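Local coordinates for protein putative pectin lyase (Geobacillus virus E2, PDB 7CHU) that serves as the tailspike of a thermophilic bacteriophage and, through its pectate-lyase-like beta-helix, probably recognises and may cleave polysaccharide on the host cell surface, at residues 225-228 with 229-232; 325-328 with 329-332; 352-355 with 356-359. All coordinates share one frame; numbering follows the deposited sequence.

How the contacts relate
All three contacts are local and lie in series along the parallel beta-helix. Contact 1 stands apart. Its centre is about 18 Å from that of contact 2 and about 27 Å from that of contact 3, and its nearest atoms are about 13 Å from contact 2. Contacts 2 and 3 touch, with centres about 11 Å apart, because strands 329-331 and 351-353 are parallel neighbours. The backbone of Val331 joins them: its N lies 2.8 Å from Asn352 O, and its O lies 2.6 Å from Thr354 OG1. Both are probable hydrogen bonds. Each of the three contacts thus marks a junction of strand and loop in the beta-helix.

Contact 1: 225-228 with 229-232; sequences LYNT and DNGD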
loop_
_atom_site.group_PDB
_atom_site.type_symbol
_atom_site.label_atom_id
_atom_site.label_comp_id
_atom_site.label_asym_id
_atom_site.label_seq_id
_atom_site.Cartn_x
_atom_site.Cartn_y
_atom_site.Cartn_z
ATOM N N LEU A 225 -3.034 13.329 1.500
ATOM C CA LEU A 225 -3.862 14.498 1.206
ATOM C C LEU A 225 -5.221 14.380 1.889
ATOM O O LEU A 225 -5.852 13.315 1.876
ATOM C CB LEU A 225 -4.052 14.656 -0.307
ATOM C CG LEU A 225 -5.173 15.592 -0.796
ATOM C CD1 LEU A 225 -4.853 17.057 -0.502
ATOM C CD2 LEU A 225 -5.468 15.420 -2.280
ATOM N N TYR A 226 -5.666 15.482 2.489
ATOM C CA TYR A 226 -6.993 15.611 3.093
ATOM C C TYR A 226 -7.771 16.639 2.264
ATOM O O TYR A 226 -7.367 17.802 2.174
ATOM C CB TYR A 226 -6.854 16.052 4.543
ATOM C CG TYR A 226 -8.106 16.153 5.369
ATOM C CD1 TYR A 226 -9.102 15.185 5.298
ATOM C CD2 TYR A 226 -8.267 17.203 6.268
ATOM C CE1 TYR A 226 -10.248 15.263 6.100
ATOM C CE2 TYR A 226 -9.397 17.295 7.066
ATOM C CZ TYR A 226 -10.389 16.320 6.981
ATOM O OH TYR A 226 -11.520 16.416 7.775
ATOM N N ASN A 227 -8.886 16.220 1.670
ATOM C CA ASN A 227 -9.577 17.006 0.641
ATOM C C ASN A 227 -11.072 16.949 0.947
ATOM O O ASN A 227 -11.696 15.901 0.743
ATOM C CB ASN A 227 -9.239 16.444 -0.744
ATOM C CG ASN A 227 -9.813 17.277 -1.888
ATOM O OD1 ASN A 227 -11.025 17.413 -2.010
ATOM N ND2 ASN A 227 -8.939 17.806 -2.747
ATOM N N THR A 228 -11.638 18.028 1.503
ATOM C CA THR A 228 -13.056 18.035 1.871
ATOM C C THR A 228 -13.718 19.356 1.493
ATOM O O THR A 228 -13.058 20.392 1.393
ATOM C CB THR A 228 -13.298 17.808 3.384
ATOM O OG1 THR A 228 -13.208 19.057 4.089
ATOM C CG2 THR A 228 -12.276 16.850 3.965
ATOM N N ASP A 229 -15.050 19.302 1.290
ATOM C CA ASP A 229 -15.901 20.490 1.136
ATOM C C ASP A 229 -15.475 21.361 -0.046
ATOM O O ASP A 229 -15.590 22.584 -0.003
ATOM C CB ASP A 229 -15.924 21.328 2.425
ATOM C CG ASP A 229 -16.533 20.574 3.598
ATOM O OD1 ASP A 229 -17.770 20.588 3.717
ATOM O OD2 ASP A 229 -15.777 19.952 4.383
ATOM N N ASN A 230 -14.979 20.744 -1.112
ATOM C CA ASN A 230 -14.483 21.468 -2.272
ATOM C C ASN A 230 -15.447 21.332 -3.443
ATOM O O ASN A 230 -16.251 20.413 -3.497
ATOM C CB ASN A 230 -13.110 20.943 -2.688
ATOM C CG ASN A 230 -12.036 21.237 -1.647
ATOM O OD1 ASN A 230 -11.943 22.356 -1.130
ATOM N ND2 ASN A 230 -11.220 20.228 -1.338
ATOM N N GLY A 231 -15.329 22.242 -4.405
ATOM C CA GLY A 231 -16.063 22.107 -5.649
ATOM C C GLY A 231 -17.454 22.700 -5.582
ATOM O O GLY A 231 -17.854 23.361 -4.621
ATOM N N ASP A 232 -18.209 22.445 -6.653
ATOM C CA ASP A 232 -19.544 22.989 -6.849
ATOM C C ASP A 232 -20.129 22.307 -8.075
ATOM O O ASP A 232 -19.767 22.643 -9.208
ATOM C CB ASP A 232 -19.501 24.517 -7.041
ATOM C CG ASP A 232 -20.905 25.143 -7.262
ATOM O OD1 ASP A 232 -21.878 24.439 -7.551
ATOM O OD2 ASP A 232 -21.032 26.376 -7.169
#
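Asn230 reaches back to Asn227 by a hydrogen bond between the two side-chain amides. Its ND2 donates to OD1 of Asn227 over 2.9 Å, with an N-H...O angle of 155°. The acceptor lies nearly in the amide plane of Asn230. The donor stands well above the carbonyl plane of Asn227, away from a lone pair, and the two amide planes are 81° apart. Asn227 has CG anti to its backbone N (chi1 -175°). Asn230 keeps CG beside its own N, a rotation that brings its amide back to Asn227 OD1. Both amides have further partners: Asn230 ND2 also bonds Val204 O and its OD1 takes Cys207 N, while Asn227 OD1 accepts from Asn263 ND2 and its ND2 gives to Gly239 O. These bonds fix the rotation of both amides and satisfy polar atoms in a buried place.

Beside this pair, Thr228 and Asp229 lie next to each other and point the same way. Thr228 OG1 donates to Asp229 OD2 over 2.7 Å, meeting the carboxylate on its anti side and close to its plane. The same hydroxyl accepts from Arg205 NE.

The contact closes the end of strand 220-228 as the chain enters the loop toward strand 240-243. Within the strand, Tyr226 packs on Leu196 of the second subunit. Strand 202-205 and strand 259-261 are its parallel neighbours in the beta-helix.

Contact 2: 325-328 with 329-332; sequences NNDF and IKVK
Asn326 OD1 is gripped by two donors. Lys330 NZ donates to Asn326 OD1 over 3.0 Å, in the carbonyl plane and on a lone pair. The second donor is Asp327 N, 2.7 Å from the same Asn326 OD1. It approaches nearly at right angles to the C=O bond and is tilted from the carbonyl plane.

Lys330 NZ also forms a salt bridge with Asp327 OD2, 2.8 Å long. It meets that oxygen on the anti side and 31° out of the carboxylate plane. The lysine leaves the backbone extended, with CG anti to the backbone N (chi1 -167°). It then bends at chi3 and chi4, which turns its end back over the preceding residues. Lys330 CG and CE each lie 3.8 Å from Asp327 OD2. The Lys330 chain crosses Asn326 at about a right angle and Asp327 obliquely.

Further bonds steady both acceptor groups. Asp327 OD2 accepts from Asn352 ND2, and OD1 takes Tyr349 N. Asn326 ND2 bonds Asn303 OD1. On the apolar side, Phe328 CB is 4.4 Å from Ile329 CG1, and the Phe328 ring meets His306 edge-to-face.

The lysine charge is probably offset by the carboxylate, while the amide oxygen gives the ammonium a second acceptor. Close to the ammonium, the carboxylate is probably held in its ionised form. The chemistry ties the loop before strand 329-331 to the strand itself.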
loop_
_atom_site.group_PDB
_atom_site.type_symbol
_atom_site.label_atom_id
_atom_site.label_comp_id
_atom_site.label_asym_id
_atom_site.label_seq_id
_atom_site.Cartn_x
_atom_site.Cartn_y
_atom_site.Cartn_z
ATOM N N ASN A 325 -24.579 9.495 -4.344
ATOM C CA ASN A 325 -25.806 9.655 -5.109
ATOM C C ASN A 325 -25.535 9.557 -6.614
ATOM O O ASN A 325 -25.880 10.459 -7.376
ATOM C CB ASN A 325 -26.440 11.005 -4.761
ATOM C CG ASN A 325 -27.801 11.198 -5.391
ATOM O OD1 ASN A 325 -28.488 10.236 -5.739
ATOM N ND2 ASN A 325 -28.207 12.455 -5.539
ATOM N N ASN A 326 -24.963 8.430 -7.031
ATOM C CA ASN A 326 -24.495 8.205 -8.402
ATOM C C ASN A 326 -23.753 6.872 -8.433
ATOM O O ASN A 326 -23.884 6.077 -7.505
ATOM C CB ASN A 326 -23.587 9.342 -8.889
ATOM C CG ASN A 326 -23.594 9.487 -10.405
ATOM O OD1 ASN A 326 -22.929 8.734 -11.114
ATOM N ND2 ASN A 326 -24.355 10.455 -10.902
ATOM N N ASP A 327 -23.022 6.589 -9.507
ATOM C CA ASP A 327 -22.090 5.465 -9.488
ATOM C C ASP A 327 -20.915 5.851 -8.602
ATOM O O ASP A 327 -20.495 7.008 -8.596
ATOM C CB ASP A 327 -21.587 5.123 -10.891
ATOM C CG ASP A 327 -22.709 4.995 -11.899
ATOM O OD1 ASP A 327 -23.659 4.224 -11.645
ATOM O OD2 ASP A 327 -22.636 5.665 -12.951
ATOM N N PHE A 328 -20.393 4.905 -7.835
ATOM C CA PHE A 328 -19.197 5.189 -7.074
ATOM C C PHE A 328 -17.995 5.460 -8.001
ATOM O O PHE A 328 -17.228 6.396 -7.773
ATOM C CB PHE A 328 -18.815 3.975 -6.199
ATOM C CG PHE A 328 -19.500 3.924 -4.853
ATOM C CD1 PHE A 328 -19.422 4.990 -3.971
ATOM C CD2 PHE A 328 -20.202 2.789 -4.460
ATOM C CE1 PHE A 328 -20.045 4.936 -2.736
ATOM C CE2 PHE A 328 -20.826 2.729 -3.226
ATOM C CZ PHE A 328 -20.748 3.806 -2.363
ATOM N N ILE A 329 -17.838 4.634 -9.041
ATOM C CA ILE A 329 -16.792 4.822 -10.042
ATOM C C ILE A 329 -17.455 4.758 -11.408
ATOM O O ILE A 329 -17.938 3.695 -11.815
ATOM C CB ILE A 329 -15.672 3.772 -9.959
ATOM C CG1 ILE A 329 -15.095 3.664 -8.539
ATOM C CG2 ILE A 329 -14.538 4.121 -10.958
ATOM C CD1 ILE A 329 -14.074 2.564 -8.390
ATOM N N LYS A 330 -17.443 5.872 -12.138
ATOM C CA LYS A 330 -18.001 5.936 -13.488
ATOM C C LYS A 330 -16.836 5.915 -14.470
ATOM O O LYS A 330 -16.055 6.871 -14.535
ATOM C CB LYS A 330 -18.848 7.192 -13.645
ATOM C CG LYS A 330 -19.718 7.247 -14.858
ATOM C CD LYS A 330 -20.372 8.627 -14.963
ATOM C CE LYS A 330 -21.853 8.560 -15.290
ATOM N NZ LYS A 330 -22.704 8.193 -14.096
ATOM N N VAL A 331 -16.685 4.808 -15.194
ATOM C CA VAL A 331 -15.495 4.559 -16.006
ATOM C C VAL A 331 -15.794 4.887 -17.462
ATOM O O VAL A 331 -16.815 4.451 -18.013
ATOM C CB VAL A 331 -15.026 3.098 -15.882
ATOM C CG1 VAL A 331 -13.808 2.839 -16.785
ATOM C CG2 VAL A 331 -14.728 2.731 -14.414
ATOM N N LYS A 332 -14.872 5.618 -18.098
ATOM C CA LYS A 332 -14.822 5.788 -19.535
ATOM C C LYS A 332 -13.351 5.600 -19.877
ATOM O O LYS A 332 -12.572 6.559 -19.918
ATOM C CB LYS A 332 -15.351 7.161 -19.971
ATOM C CG LYS A 332 -15.288 7.443 -21.498
ATOM C CD LYS A 332 -15.586 8.936 -21.740
ATOM C CE LYS A 332 -15.526 9.321 -23.206
ATOM N NZ LYS A 332 -14.149 9.272 -23.755
#

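Contact 3: 352-355 with 356-359; sequences NLTG and TSML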
loop_
_atom_site.group_PDB
_atom_site.type_symbol
_atom_site.label_atom_id
_atom_site.label_comp_id
_atom_site.label_asym_id
_atom_site.label_seq_id
_atom_site.Cartn_x
_atom_site.Cartn_y
_atom_site.Cartn_z
ATOM N N ASN A 352 -19.391 1.476 -13.029
ATOM C CA ASN A 352 -20.171 1.626 -14.253
ATOM C C ASN A 352 -19.171 1.727 -15.399
ATOM O O ASN A 352 -18.536 2.764 -15.581
ATOM C CB ASN A 352 -21.069 2.854 -14.168
ATOM C CG ASN A 352 -22.071 2.935 -15.324
ATOM O OD1 ASN A 352 -22.046 2.101 -16.231
ATOM N ND2 ASN A 352 -22.948 3.942 -15.286
ATOM N N LEU A 353 -19.007 0.638 -16.144
ATOM C CA LEU A 353 -18.107 0.607 -17.293
ATOM C C LEU A 353 -18.893 1.145 -18.493
ATOM O O LEU A 353 -19.666 0.417 -19.126
ATOM C CB LEU A 353 -17.573 -0.806 -17.504
ATOM C CG LEU A 353 -16.910 -1.444 -16.251
ATOM C CD1 LEU A 353 -16.547 -2.895 -16.441
ATOM C CD2 LEU A 353 -15.663 -0.650 -15.798
ATOM N N THR A 354 -18.722 2.441 -18.791
ATOM C CA THR A 354 -19.540 3.093 -19.809
ATOM C C THR A 354 -18.909 3.003 -21.199
ATOM O O THR A 354 -17.692 2.844 -21.356
ATOM C CB THR A 354 -19.793 4.570 -19.470
ATOM O OG1 THR A 354 -18.606 5.331 -19.680
ATOM C CG2 THR A 354 -20.243 4.742 -18.034
ATOM N N GLY A 355 -19.767 3.161 -22.221
ATOM C CA GLY A 355 -19.286 3.304 -23.588
ATOM C C GLY A 355 -18.526 2.067 -24.000
ATOM O O GLY A 355 -18.921 0.939 -23.700
ATOM N N THR A 356 -17.389 2.269 -24.653
ATOM C CA THR A 356 -16.558 1.168 -25.136
ATOM C C THR A 356 -15.497 0.703 -24.121
ATOM O O THR A 356 -14.563 0.002 -24.523
ATOM C CB THR A 356 -15.822 1.574 -26.414
ATOM O OG1 THR A 356 -14.910 2.617 -26.076
ATOM C CG2 THR A 356 -16.772 2.067 -27.491
ATOM N N SER A 357 -15.600 1.111 -22.851
ATOM C CA SER A 357 -14.648 0.710 -21.805
ATOM C C SER A 357 -14.339 -0.781 -21.886
ATOM O O SER A 357 -15.250 -1.608 -21.881
ATOM C CB SER A 357 -15.231 1.041 -20.425
ATOM O OG SER A 357 -15.411 2.447 -20.279
ATOM N N MET A 358 -13.058 -1.131 -21.999
ATOM C CA MET A 358 -12.722 -2.531 -22.192
ATOM C C MET A 358 -11.521 -2.950 -21.356
ATOM O O MET A 358 -10.605 -2.162 -21.103
ATOM C CB MET A 358 -12.467 -2.844 -23.675
ATOM C CG MET A 358 -11.084 -2.439 -24.210
ATOM S SD MET A 358 -10.912 -2.855 -25.968
ATOM C CE MET A 358 -12.019 -4.264 -26.111
ATOM N N LEU A 359 -11.524 -4.225 -20.964
ATOM C CA LEU A 359 -10.433 -4.871 -20.220
ATOM C C LEU A 359 -10.161 -4.197 -18.873
ATOM O O LEU A 359 -9.067 -4.304 -18.317
ATOM C CB LEU A 359 -9.152 -4.944 -21.051
ATOM C CG LEU A 359 -8.912 -6.163 -21.955
ATOM C CD1 LEU A 359 -9.113 -7.473 -21.235
ATOM C CD2 LEU A 359 -9.777 -6.115 -23.215
HETATM O O HOH W 1 -17.690 -1.456 -23.003
#
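Ser357 turns its side chain back toward Thr354, and both its OG and its backbone N meet the same acceptor, Thr354 O. The hydroxyl donates over 2.6 Å from Ser357 OG to Thr354 O and lies in the carbonyl plane. The hydrogen bond from Ser357 N to Thr354 O is longer, 3.1 Å, with an N-H...O angle of 159° and the donor tilted 28° from that plane. The serine torsion explains the double grip. OG sits beside its own backbone N (chi1 -63°), so the two donors of one residue face one carbonyl.

Ser357 OG is not given over to this bond alone. It also accepts from Gly333 N, which ties the turn to the chain just after strand 329-331.

The other side chains are turned differently. Ser357 CB faces Leu353 CB at 4.2 Å, a contact between the stems. The Thr354 side chain starts away from 356-359, and its OG1 bonds Val331 O. Thr356 also points away, but its CB comes within 3.7 Å of Gly355 C. A water lies within hydrogen-bonding distance of two carbonyls of the turn, 2.8 Å from Gly355 O and 2.7 Å from Ser357 O, but other acceptors compete for its protons. Farther on, Leu359 packs on Asp389 of the third subunit.

Residues 354-357 form a type II' beta turn. Gly355 holds its second position with positive phi, a conformation that glycine adopts readily. Here the turn takes the chain out of strand 351-353 toward strand 361-363, a tight corner between successive faces of the right-handed parallel beta-helix expected for a pectate-lyase-like fold.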